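Local coordinates for aspartokinase (Synechocystis, PDB 3L76), which probably catalyses the ATP-dependent phosphorylation of the beta-carboxylate of aspartate, and binds lysine and threonine between its ACT domains, at residues A[21-26]-A[82-87]; A[116-121]-A[160-165]; A[258-263]-A[369-374]; A[285-290]-A[331-336]; A[436-441]-A[582-587]. One frame throughout, in Å; residues are numbered along the deposited sequence. Where two conformers were deposited one is given.

In the fold
Contacts 1 and 2 belong to the amino acid kinase portion of the chain, their centres about 23 Å apart. Contact 3 sits where the chain passes from that portion to the ACT domains: its nearest atoms are about 7 Å from contact 2, and its helix start holds a bound lysine. Contact 4 packs the two helices of the first ACT domain and touches a bound threonine; its centre is about 63 Å from that of contact 1, on the other side of the chain's centre. Contact 5, centred about 24 Å from contact 4, brings the last ACT helix against strand 437-453; the side chain of Val-438 lies about 13 Å from a bound lysine.

Contact 1. Residues A[21-26]-A[82-87]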
# COMPACT_ATOMS: atom_id res chain seq x y z
N ALA A 21 -7.77 22.10 1.39
CA ALA A 21 -8.73 22.90 0.63
C ALA A 21 -9.95 22.09 0.16
O ALA A 21 -11.09 22.53 0.31
CB ALA A 21 -8.05 23.54 -0.55
N VAL A 22 -9.71 20.92 -0.41
CA VAL A 22 -10.81 20.10 -0.88
C VAL A 22 -11.66 19.70 0.31
O VAL A 22 -12.88 19.79 0.28
CB VAL A 22 -10.34 18.85 -1.68
CG1 VAL A 22 -8.85 18.62 -1.50
CG2 VAL A 22 -11.16 17.61 -1.30
N ALA A 23 -10.99 19.27 1.38
CA ALA A 23 -11.67 18.96 2.63
C ALA A 23 -12.62 20.10 3.02
O ALA A 23 -13.75 19.86 3.46
CB ALA A 23 -10.64 18.72 3.73
N GLN A 24 -12.15 21.33 2.84
CA GLN A 24 -12.97 22.50 3.12
C GLN A 24 -14.22 22.49 2.25
O GLN A 24 -15.34 22.59 2.76
CB GLN A 24 -12.18 23.78 2.90
CG GLN A 24 -12.38 24.83 4.00
CD GLN A 24 -12.04 24.30 5.38
OE1 GLN A 24 -10.94 23.79 5.61
NE2 GLN A 24 -12.97 24.42 6.30
N ARG A 25 -14.03 22.36 0.94
CA ARG A 25 -15.15 22.37 -0.00
C ARG A 25 -16.14 21.24 0.27
O ARG A 25 -17.36 21.45 0.22
CB ARG A 25 -14.68 22.28 -1.45
CG ARG A 25 -15.84 22.16 -2.44
CD ARG A 25 -15.41 21.57 -3.78
NE ARG A 25 -14.35 22.36 -4.40
CZ ARG A 25 -14.58 23.41 -5.19
NH1 ARG A 25 -15.82 23.79 -5.46
NH2 ARG A 25 -13.56 24.07 -5.71
N ILE A 26 -15.63 20.05 0.55
CA ILE A 26 -16.49 18.92 0.89
C ILE A 26 -17.38 19.30 2.07
O ILE A 26 -18.60 19.15 2.01
CB ILE A 26 -15.68 17.65 1.23
CG1 ILE A 26 -14.82 17.22 0.04
CG2 ILE A 26 -16.62 16.52 1.61
CD1 ILE A 26 -14.07 15.93 0.28
N SER A 82 -9.60 11.99 4.88
CA SER A 82 -10.62 11.77 5.89
C SER A 82 -10.17 12.29 7.26
O SER A 82 -11.00 12.70 8.07
CB SER A 82 -11.07 10.30 5.94
OG SER A 82 -10.26 9.53 6.81
N LEU A 83 -8.85 12.29 7.50
CA LEU A 83 -8.28 12.92 8.68
C LEU A 83 -8.45 14.43 8.61
O LEU A 83 -8.83 15.07 9.60
CB LEU A 83 -6.79 12.61 8.79
CG LEU A 83 -6.43 11.22 9.32
CD1 LEU A 83 -4.92 11.03 9.29
CD2 LEU A 83 -6.98 11.03 10.72
N ALA A 84 -8.16 14.99 7.44
CA ALA A 84 -8.29 16.42 7.19
C ALA A 84 -9.73 16.89 7.38
O ALA A 84 -9.96 18.00 7.85
CB ALA A 84 -7.81 16.74 5.79
N LEU A 85 -10.69 16.06 6.97
CA LEU A 85 -12.11 16.34 7.15
C LEU A 85 -12.46 16.34 8.64
O LEU A 85 -13.20 17.20 9.11
CB LEU A 85 -12.96 15.29 6.43
CG LEU A 85 -13.16 15.45 4.92
CD1 LEU A 85 -13.58 14.13 4.27
CD2 LEU A 85 -14.19 16.53 4.62
N GLN A 86 -11.92 15.35 9.35
CA GLN A 86 -12.17 15.19 10.78
C GLN A 86 -11.56 16.32 11.61
O GLN A 86 -12.10 16.69 12.65
CB GLN A 86 -11.65 13.82 11.26
CG GLN A 86 -12.41 12.63 10.68
CD GLN A 86 -11.89 11.30 11.18
OE1 GLN A 86 -11.81 11.06 12.39
NE2 GLN A 86 -11.53 10.42 10.26
N GLU A 87 -10.44 16.87 11.13
CA GLU A 87 -9.79 18.01 11.78
C GLU A 87 -10.62 19.30 11.72
O GLU A 87 -10.47 20.18 12.56
CB GLU A 87 -8.39 18.25 11.20
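The one flat group in the contact is the peptide carbonyl of Ala-23, whose O is met by methyl CD2 of Leu-85 at 3.6 Å. Everything else that touches is aliphatic. The short axes of 21-26 and 82-87 approach to 8.9 Å and cross at -60°, and at the crossing the CA atoms of Ala-23 and Leu-85 are 5.2 Å apart. Alanine suits such a place because a single methyl allows the backbones to close in: Ala-23 CB meets Ala-84 CB at 4.0 Å, both bonds from CA directed at the opposite helix. Leucine suits the flank. Its CA-CB bond is not aimed at helix 21-26, but with CG beside the backbone N and opposite the carbonyl carbon (chi1 -80°) the branch bends over, and CD2 reaches both Ala-23 and Ile-26. There it rests 3.9 Å from Ile-26 CG2, the two side chains crossing at about a right angle; CB and CG2 of beta-branched Ile-26 both face this methyl. Helix 63-87 also meets the second subunit, where Ser-82 OG bonds to Glu-65 of that subunit, as well as to Ser-94 of its own chain, and Ala-84 packs on Ile-57 of the second subunit. The same apolar side chains reach the central sheet of the kinase fold: Ile-26 packs on Leu-36 and Val-38 of strand 35-40, and both Ile-26 and Leu-85 lie on Val-130 of strand 130-138.

Contact 2. Residues A[116-121]-A[160-165]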
# COMPACT_ATOMS: atom_id res chain seq x y z
N ILE A 116 -16.87 -5.40 -12.48
CA ILE A 116 -16.99 -4.65 -11.22
C ILE A 116 -18.40 -4.67 -10.64
O ILE A 116 -19.40 -4.63 -11.37
CB ILE A 116 -16.59 -3.15 -11.40
CG1 ILE A 116 -16.70 -2.37 -10.08
CG2 ILE A 116 -17.51 -2.46 -12.38
CD1 ILE A 116 -15.82 -2.89 -8.96
N ARG A 117 -18.49 -4.72 -9.31
CA ARG A 117 -19.80 -4.65 -8.65
C ARG A 117 -19.75 -4.09 -7.22
O ARG A 117 -19.29 -4.78 -6.33
CB ARG A 117 -20.44 -6.03 -8.63
CG ARG A 117 -19.46 -7.15 -8.44
CD ARG A 117 -20.19 -8.46 -8.30
NE ARG A 117 -21.02 -8.73 -9.46
CZ ARG A 117 -21.88 -9.75 -9.53
NH1 ARG A 117 -22.01 -10.57 -8.50
NH2 ARG A 117 -22.60 -9.93 -10.62
N PRO A 118 -20.21 -2.83 -7.03
CA PRO A 118 -20.31 -2.18 -5.71
C PRO A 118 -21.34 -2.80 -4.76
O PRO A 118 -22.11 -3.65 -5.18
CB PRO A 118 -20.71 -0.74 -6.06
CG PRO A 118 -20.12 -0.52 -7.42
CD PRO A 118 -20.33 -1.85 -8.12
N ASP A 119 -21.32 -2.36 -3.50
CA ASP A 119 -22.25 -2.83 -2.48
C ASP A 119 -23.01 -1.68 -1.79
O ASP A 119 -23.76 -0.93 -2.42
CB ASP A 119 -21.51 -3.65 -1.43
CG ASP A 119 -20.97 -4.96 -1.97
OD1 ASP A 119 -20.96 -5.14 -3.21
OD2 ASP A 119 -20.56 -5.82 -1.16
N ARG A 120 -22.81 -1.55 -0.47
CA ARG A 120 -23.51 -0.56 0.35
C ARG A 120 -23.30 -0.72 1.89
O ARG A 120 -24.25 -0.70 2.68
CB ARG A 120 -25.01 -0.58 0.05
CG ARG A 120 -25.77 -1.71 0.75
CD ARG A 120 -25.36 -3.11 0.30
NE ARG A 120 -24.04 -3.50 0.78
CZ ARG A 120 -23.77 -3.90 2.03
NH1 ARG A 120 -24.73 -3.95 2.94
NH2 ARG A 120 -22.53 -4.24 2.36
N LEU A 121 -22.06 -0.89 2.31
CA LEU A 121 -21.77 -0.72 3.73
C LEU A 121 -21.63 0.77 3.92
O LEU A 121 -21.53 1.25 5.04
CB LEU A 121 -20.49 -1.43 4.15
CG LEU A 121 -20.38 -2.15 5.52
CD1 LEU A 121 -18.97 -2.14 6.13
CD2 LEU A 121 -21.47 -1.88 6.58
N VAL A 160 -18.09 7.11 -11.46
CA VAL A 160 -19.34 6.97 -12.20
C VAL A 160 -20.06 5.68 -11.83
O VAL A 160 -21.26 5.71 -11.53
CB VAL A 160 -19.12 7.07 -13.74
CG1 VAL A 160 -20.38 6.66 -14.47
CG2 VAL A 160 -18.73 8.49 -14.13
N ALA A 161 -19.35 4.55 -11.84
CA ALA A 161 -19.93 3.26 -11.41
C ALA A 161 -20.58 3.35 -10.03
O ALA A 161 -21.60 2.71 -9.77
CB ALA A 161 -18.89 2.17 -11.44
N LEU A 162 -19.99 4.14 -9.14
CA LEU A 162 -20.49 4.29 -7.79
C LEU A 162 -21.76 5.10 -7.79
O LEU A 162 -22.75 4.70 -7.18
CB LEU A 162 -19.45 4.96 -6.89
CG LEU A 162 -18.46 4.02 -6.22
CD1 LEU A 162 -17.35 4.80 -5.57
CD2 LEU A 162 -19.19 3.15 -5.21
N ALA A 163 -21.74 6.24 -8.47
CA ALA A 163 -22.92 7.08 -8.61
C ALA A 163 -24.08 6.27 -9.20
O ALA A 163 -25.22 6.42 -8.78
CB ALA A 163 -22.63 8.31 -9.46
N ALA A 164 -23.77 5.40 -10.16
CA ALA A 164 -24.81 4.55 -10.74
C ALA A 164 -25.41 3.62 -9.68
O ALA A 164 -26.62 3.58 -9.50
CB ALA A 164 -24.28 3.73 -11.95
N ALA A 165 -24.55 2.90 -8.96
CA ALA A 165 -25.00 1.92 -7.97
C ALA A 165 -25.78 2.51 -6.78
O ALA A 165 -26.65 1.85 -6.19
CB ALA A 165 -23.81 1.11 -7.47
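Pro-118 closes against Ala-165 and Leu-162 where strand 115-118 of the amino acid kinase fold passes helix 154-166. The short segments of strand and helix come within 8.8 Å, their directions 49° apart. Apolar packing carries the contact. Because the proline ring is tied back to its own backbone it presents a compact, rigid edge of CB and CG, and Ala-165 offers just one methyl, which lies 4.0 Å from CG. Leu-162 supplies a second surface from the side: with CD1 extended away from CA (chi2 170°), the other branch, CD2, turns to the ring and comes to 4.3 Å from Pro-118 CB. Leu-162 also reaches Val-133 of strand 130-138, so the helix packs on two strands of the same sheet.

Polar bonds do not cross between the segments; they hold each one separately. Within the helix, Ala-165 N donates to Ala-161 O at 3.1 Å. The strand and the residue after it are held by backbone bonds, Arg-117 with Ile-102 and Asp-119 with Val-100, while Ile-116 bonds to Leu-255. Proline fits between them, since its nitrogen carries no hydrogen and demands no acceptor. Ile-116 and Ala-161 both touch the side chain of Leu-255, which extends the apolar layer beyond the proline. The tightest approach between strand and helix remains Pro-118 CB to Ala-165 CB, at 3.9 Å.

Contact 3. Residues A[258-263]-A[369-374]. With LYS (lysine), chain F.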
# COMPACT_ATOMS: atom_id res chain seq x y z
N ALA A 258 -13.90 -3.34 -19.00
CA ALA A 258 -12.83 -3.41 -19.99
C ALA A 258 -13.33 -3.82 -21.38
O ALA A 258 -12.56 -4.31 -22.19
CB ALA A 258 -11.75 -4.37 -19.51
N LYS A 259 -14.62 -3.62 -21.64
CA LYS A 259 -15.19 -4.01 -22.94
C LYS A 259 -14.66 -3.08 -24.03
O LYS A 259 -14.71 -1.86 -23.89
CB LYS A 259 -16.72 -3.91 -22.89
CG LYS A 259 -17.45 -5.24 -22.77
CD LYS A 259 -18.95 -5.06 -22.99
CE LYS A 259 -19.42 -3.72 -22.45
NZ LYS A 259 -20.90 -3.54 -22.59
N ALA A 260 -14.14 -3.65 -25.11
CA ALA A 260 -13.69 -2.83 -26.23
C ALA A 260 -14.90 -2.20 -26.90
O ALA A 260 -14.87 -1.05 -27.29
CB ALA A 260 -12.92 -3.66 -27.23
N VAL A 261 -15.98 -2.97 -26.98
CA VAL A 261 -17.15 -2.56 -27.71
C VAL A 261 -18.38 -2.50 -26.82
O VAL A 261 -18.74 -3.48 -26.19
CB VAL A 261 -17.41 -3.54 -28.87
CG1 VAL A 261 -18.85 -3.42 -29.40
CG2 VAL A 261 -16.36 -3.33 -29.97
N ASP A 262 -19.01 -1.34 -26.78
CA ASP A 262 -20.24 -1.13 -26.04
C ASP A 262 -21.50 -1.58 -26.78
O ASP A 262 -22.45 -2.02 -26.14
CB ASP A 262 -20.41 0.34 -25.72
CG ASP A 262 -21.51 0.58 -24.72
OD1 ASP A 262 -21.55 -0.12 -23.67
OD2 ASP A 262 -22.32 1.47 -24.96
N GLY A 263 -21.51 -1.46 -28.11
CA GLY A 263 -22.72 -1.76 -28.85
C GLY A 263 -22.57 -2.05 -30.32
O GLY A 263 -21.56 -1.72 -30.93
N PRO A 369 -5.58 -1.70 -30.04
CA PRO A 369 -5.40 -2.45 -31.28
C PRO A 369 -6.36 -3.62 -31.42
O PRO A 369 -6.89 -4.09 -30.42
CB PRO A 369 -3.97 -3.00 -31.16
CG PRO A 369 -3.36 -2.25 -30.03
CD PRO A 369 -4.48 -1.95 -29.11
N GLY A 370 -6.56 -4.08 -32.65
CA GLY A 370 -7.27 -5.31 -32.94
C GLY A 370 -8.79 -5.25 -32.95
O GLY A 370 -9.46 -6.24 -33.24
N ILE A 371 -9.34 -4.08 -32.64
CA ILE A 371 -10.79 -3.96 -32.58
C ILE A 371 -11.42 -3.95 -33.98
O ILE A 371 -12.31 -4.75 -34.29
CB ILE A 371 -11.22 -2.72 -31.79
CG1 ILE A 371 -10.48 -2.66 -30.44
CG2 ILE A 371 -12.75 -2.70 -31.66
CD1 ILE A 371 -10.50 -3.97 -29.67
N ALA A 372 -10.95 -3.05 -34.83
CA ALA A 372 -11.40 -3.00 -36.21
C ALA A 372 -11.16 -4.34 -36.88
O ALA A 372 -12.02 -4.88 -37.60
CB ALA A 372 -10.69 -1.87 -36.95
N ALA A 373 -10.00 -4.91 -36.60
CA ALA A 373 -9.59 -6.17 -37.21
C ALA A 373 -10.56 -7.30 -36.84
O ALA A 373 -10.91 -8.14 -37.67
CB ALA A 373 -8.19 -6.52 -36.77
N LYS A 374 -10.98 -7.31 -35.59
CA LYS A 374 -11.91 -8.33 -35.14
C LYS A 374 -13.30 -8.14 -35.76
O LYS A 374 -13.98 -9.11 -36.06
CB LYS A 374 -12.00 -8.34 -33.62
CG LYS A 374 -12.95 -9.39 -33.09
CD LYS A 374 -13.01 -9.34 -31.58
CE LYS A 374 -14.02 -10.34 -31.03
NZ LYS A 374 -14.41 -9.95 -29.65
N LYS F . -7.72 1.91 -32.56
CA LYS F . -8.59 0.85 -33.08
C LYS F . -7.82 -0.32 -33.69
O LYS F . -6.63 -0.16 -34.04
CB LYS F . -9.60 1.42 -34.09
CG LYS F . -10.60 2.40 -33.48
CD LYS F . -11.29 3.26 -34.52
CE LYS F . -10.46 4.47 -34.88
NZ LYS F . -11.15 5.76 -34.56
OXT LYS F . -8.41 -1.42 -33.84
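Ile-371 sends its two branches to two neighbours, CD1 to Ala-260 and CG2 to Val-261. The CD1 methyl lies 3.5 Å from Ala-260 CB, a small side chain that admits the end of the longer branch. With CG1 beside the backbone N (chi1 -50°), CG2 falls opposite that N and meets Val-261 CG2 at 4.0 Å as the two side chains run past each other in opposite directions. Replacing Ile-371 by an alanine would probably open a gap beside Ala-260 and Val-261 and leave the start of the helix less firmly placed beside the ligand.

The backbone of the same residue faces the bound lysine. Ala-372 N gives OXT of this ligand a fairly straight bond of 3.2 Å (164°), and Ile-371 N a weak one of 3.1 Å. Gly-370 takes the N-cap position with phi 82°, a value most side chains tolerate poorly, and its O receives Lys-374 N at 3.0 Å.

Farther out, Ile-360 of strand 348-361 supports both Ile-371 and Val-261. Asp-262 forms a salt bridge with Arg-222, and with Gly-263 it makes a classic beta bulge facing Ala-361. Ser-392 O and, from the following ACT domain, Ser-472 OG and Val-473 N also bond to the lysine. Backbone N-H groups at a helix start, holding the carboxylate of an amino acid between paired domains, are characteristic of an ACT-domain effector site.

Contact 4. Residues A[285-290]-A[331-336]. With THR (threonine), chain C.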
# COMPACT_ATOMS: atom_id res chain seq x y z
N ALA A 285 -15.50 19.22 -53.23
CA ALA A 285 -16.45 18.70 -52.24
C ALA A 285 -17.35 19.82 -51.77
O ALA A 285 -18.56 19.63 -51.63
CB ALA A 285 -15.73 18.04 -51.06
N SER A 286 -16.76 20.99 -51.54
CA SER A 286 -17.52 22.17 -51.17
C SER A 286 -18.75 22.37 -52.07
O SER A 286 -19.87 22.46 -51.58
CB SER A 286 -16.65 23.41 -51.23
OG SER A 286 -17.36 24.54 -50.76
N LYS A 287 -18.54 22.41 -53.39
CA LYS A 287 -19.64 22.65 -54.32
C LYS A 287 -20.70 21.55 -54.32
O LYS A 287 -21.89 21.84 -54.27
CB LYS A 287 -19.16 22.89 -55.76
CG LYS A 287 -20.33 23.09 -56.72
CD LYS A 287 -19.94 23.84 -57.98
CE LYS A 287 -21.12 24.66 -58.52
NZ LYS A 287 -21.52 25.78 -57.61
N LEU A 288 -20.26 20.30 -54.39
CA LEU A 288 -21.16 19.16 -54.31
C LEU A 288 -22.17 19.31 -53.17
O LEU A 288 -23.39 19.33 -53.38
CB LEU A 288 -20.37 17.87 -54.08
CG LEU A 288 -20.87 16.57 -54.72
CD1 LEU A 288 -20.33 15.35 -53.96
CD2 LEU A 288 -22.38 16.52 -54.81
N PHE A 289 -21.67 19.41 -51.95
CA PHE A 289 -22.54 19.31 -50.80
C PHE A 289 -23.29 20.61 -50.56
O PHE A 289 -24.39 20.61 -50.01
CB PHE A 289 -21.77 18.83 -49.56
CG PHE A 289 -21.23 17.43 -49.70
CD1 PHE A 289 -22.06 16.33 -49.57
CD2 PHE A 289 -19.89 17.22 -49.99
CE1 PHE A 289 -21.57 15.03 -49.71
CE2 PHE A 289 -19.38 15.93 -50.13
CZ PHE A 289 -20.22 14.83 -49.99
N ARG A 290 -22.71 21.73 -50.99
CA ARG A 290 -23.43 22.99 -50.91
C ARG A 290 -24.73 22.88 -51.71
O ARG A 290 -25.80 23.15 -51.18
CB ARG A 290 -22.58 24.16 -51.40
CG ARG A 290 -21.59 24.71 -50.38
CD ARG A 290 -21.14 26.10 -50.79
NE ARG A 290 -20.75 26.13 -52.20
CZ ARG A 290 -19.52 26.39 -52.64
NH1 ARG A 290 -18.55 26.66 -51.77
NH2 ARG A 290 -19.26 26.38 -53.94
N SER A 331 -26.52 14.58 -60.28
CA SER A 331 -26.38 14.51 -61.73
C SER A 331 -26.31 15.88 -62.38
O SER A 331 -25.75 16.02 -63.47
CB SER A 331 -27.51 13.69 -62.36
OG SER A 331 -27.30 12.30 -62.19
N ALA A 332 -26.85 16.89 -61.70
CA ALA A 332 -26.92 18.23 -62.27
C ALA A 332 -25.71 19.10 -61.93
O ALA A 332 -25.29 19.94 -62.72
CB ALA A 332 -28.22 18.91 -61.87
N ILE A 333 -25.15 18.91 -60.74
CA ILE A 333 -23.94 19.61 -60.36
C ILE A 333 -22.73 19.09 -61.14
O ILE A 333 -21.85 19.85 -61.55
CB ILE A 333 -23.63 19.43 -58.87
CG1 ILE A 333 -24.89 19.67 -58.04
CG2 ILE A 333 -22.51 20.36 -58.45
CD1 ILE A 333 -24.75 19.22 -56.61
N ALA A 334 -22.70 17.77 -61.35
CA ALA A 334 -21.55 17.10 -61.95
C ALA A 334 -20.91 17.79 -63.17
O ALA A 334 -19.70 18.02 -63.17
CB ALA A 334 -21.90 15.63 -62.29
N PRO A 335 -21.70 18.10 -64.21
CA PRO A 335 -21.09 18.72 -65.40
C PRO A 335 -20.25 19.96 -65.07
O PRO A 335 -19.24 20.21 -65.73
CB PRO A 335 -22.30 19.09 -66.26
CG PRO A 335 -23.34 18.10 -65.87
CD PRO A 335 -23.14 17.87 -64.39
N ALA A 336 -20.64 20.70 -64.05
CA ALA A 336 -19.88 21.87 -63.61
C ALA A 336 -18.50 21.54 -63.04
O ALA A 336 -17.68 22.43 -62.85
CB ALA A 336 -20.68 22.68 -62.60
N THR C . -9.90 17.45 -53.07
CA THR C . -11.29 17.86 -53.32
C THR C . -11.69 19.06 -52.48
O THR C . -10.90 19.54 -51.65
CB THR C . -12.28 16.70 -53.10
OG1 THR C . -12.22 16.26 -51.73
CG2 THR C . -11.91 15.53 -54.00
OXT THR C . -12.80 19.58 -52.64
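The two helices of an ACT domain, which lie side by side on its antiparallel strands in the beta-alpha-beta-beta-alpha-beta order, meet here through Leu-288 and Lys-287 of helix 284-294 and Ile-333 of helix 323-333. Ile-333 carries the contact, and its shape lets it serve two partners. One branch ends in CD1, 4.0 Å from Leu-288 CD2, the two side chains crossing at about a right angle. CG1 lies beside the backbone N (chi1 -47°), which leaves the other branch, CG2, opposite it and touching Lys-287 CG at 3.9 Å. Lysine suits this margin because its methylene chain can cover an apolar neighbour while its charged end turns off: the chain bends at chi4 (67°), and NZ makes a long, weak ion pair with Asp-291. Leu-288 works inward, packing also on Ile-314 of strand 311-318, and its CD1 lies over one face of the Phe-289 ring, 3.9 Å above the plane and offset toward the rim.

Phe-289 in turn meets Phe-548 of helix 543-552, so the first ACT domain is braced against the last. At that boundary threonine is bound, held also by Asp-280 and Gln-304 and, from the partner domain, by Asn-557 and Ile-558. The small side chain of Ala-285 lets the ligand approach the start of the helix closely: Ala-285 N donates to threonine OXT at 2.8 Å, with an N-H...O angle of 164°.

Contact 5. Residues A[436-441]-A[582-587]; sequences RGVALD and KAAHSA
Just before Ala-584 and His-585, which meet Val-438, the carbonyl O of Lys-582 is gripped twice, by Ser-586 N at 3.0 Å and by Ser-586 OG at 3.2 Å. The two donors arrive from opposite faces of the carbonyl plane, the hydroxyl tilted 35° out of it; a serine can thus bond back to its own helix where the surface is exposed. This helix, 577-587, closes the last ACT domain, and its buried side receives strand 437-453.

Val-438 points at it with both methyls, a width that suits beta-branched valine. Its CG1, opposite the carbonyl carbon (chi1 -62°), reaches the small Ala-584, CB to CG1 4.0 Å, and Ile-532 of strand 520-533 packs on both residues.

His-585 serves two tasks. Its NE2 is hydrogen-bonded to Thr-182 OG1, from a loop of the kinase portion, and Val-438 bonds to the same loop through its backbone, which ties the ACT region to that portion. The histidine bond is likely to steady the ring, whose edge is turned to the valine: Val-438 CG2 lies close to the ring plane, 3.8 Å from His-585 CD2.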
# COMPACT_ATOMS: atom_id res chain seq x y z
N ARG A 436 -20.29 21.35 -31.99
CA ARG A 436 -19.99 21.70 -30.61
C ARG A 436 -18.51 22.04 -30.38
O ARG A 436 -18.19 22.93 -29.61
CB ARG A 436 -20.42 20.57 -29.67
CG ARG A 436 -20.24 20.89 -28.20
CD ARG A 436 -21.48 20.52 -27.42
NE ARG A 436 -22.41 21.63 -27.27
CZ ARG A 436 -23.69 21.51 -26.94
NH1 ARG A 436 -24.22 20.31 -26.74
NH2 ARG A 436 -24.45 22.58 -26.82
N GLY A 437 -17.63 21.30 -31.04
CA GLY A 437 -16.20 21.57 -30.94
C GLY A 437 -15.45 21.01 -32.13
O GLY A 437 -15.98 20.22 -32.90
N VAL A 438 -14.19 21.42 -32.29
CA VAL A 438 -13.39 20.98 -33.42
C VAL A 438 -12.01 20.59 -32.92
O VAL A 438 -11.58 21.04 -31.87
CB VAL A 438 -13.27 22.08 -34.50
CG1 VAL A 438 -14.63 22.42 -35.06
CG2 VAL A 438 -12.60 23.31 -33.94
N ALA A 439 -11.32 19.75 -33.68
CA ALA A 439 -10.03 19.24 -33.22
C ALA A 439 -9.08 18.90 -34.37
O ALA A 439 -9.49 18.73 -35.51
CB ALA A 439 -10.23 18.04 -32.31
N LEU A 440 -7.80 18.79 -34.03
CA LEU A 440 -6.75 18.60 -34.99
C LEU A 440 -5.77 17.53 -34.55
O LEU A 440 -5.27 17.57 -33.44
CB LEU A 440 -5.98 19.90 -35.18
CG LEU A 440 -4.91 19.83 -36.29
CD1 LEU A 440 -5.55 19.80 -37.68
CD2 LEU A 440 -3.93 20.97 -36.19
N ASP A 441 -5.48 16.56 -35.41
CA ASP A 441 -4.40 15.63 -35.12
C ASP A 441 -3.33 15.66 -36.21
O ASP A 441 -3.60 15.37 -37.38
CB ASP A 441 -4.94 14.22 -34.89
CG ASP A 441 -3.86 13.25 -34.46
OD1 ASP A 441 -2.66 13.55 -34.67
OD2 ASP A 441 -4.19 12.19 -33.90
N LYS A 582 -8.29 26.48 -37.54
CA LYS A 582 -8.76 27.84 -37.29
C LYS A 582 -9.99 28.12 -38.14
O LYS A 582 -10.97 28.69 -37.67
CB LYS A 582 -7.66 28.86 -37.59
CG LYS A 582 -6.47 28.84 -36.64
CD LYS A 582 -5.43 29.85 -37.07
CE LYS A 582 -4.20 29.87 -36.18
NZ LYS A 582 -3.19 30.83 -36.70
N ALA A 583 -9.94 27.69 -39.39
CA ALA A 583 -11.06 27.86 -40.31
C ALA A 583 -12.33 27.18 -39.80
O ALA A 583 -13.41 27.78 -39.83
CB ALA A 583 -10.70 27.33 -41.70
N ALA A 584 -12.20 25.94 -39.35
CA ALA A 584 -13.33 25.20 -38.78
C ALA A 584 -13.90 25.87 -37.53
O ALA A 584 -15.12 25.93 -37.36
CB ALA A 584 -12.93 23.75 -38.46
N HIS A 585 -13.03 26.36 -36.66
CA HIS A 585 -13.47 27.01 -35.42
C HIS A 585 -14.22 28.31 -35.71
O HIS A 585 -15.18 28.65 -35.01
CB HIS A 585 -12.28 27.28 -34.48
CG HIS A 585 -12.66 27.47 -33.04
ND1 HIS A 585 -12.90 28.72 -32.49
CD2 HIS A 585 -12.84 26.58 -32.04
CE1 HIS A 585 -13.21 28.58 -31.21
NE2 HIS A 585 -13.18 27.29 -30.92
N SER A 586 -13.78 29.03 -36.73
CA SER A 586 -14.44 30.27 -37.14
C SER A 586 -15.71 30.00 -37.93
O SER A 586 -16.71 30.69 -37.77
CB SER A 586 -13.49 31.14 -37.96
OG SER A 586 -12.35 31.50 -37.20
N ALA A 587 -15.66 28.99 -38.80
CA ALA A 587 -16.82 28.65 -39.62
C ALA A 587 -18.05 28.39 -38.76
O ALA A 587 -19.16 28.74 -39.15
CB ALA A 587 -16.52 27.44 -40.49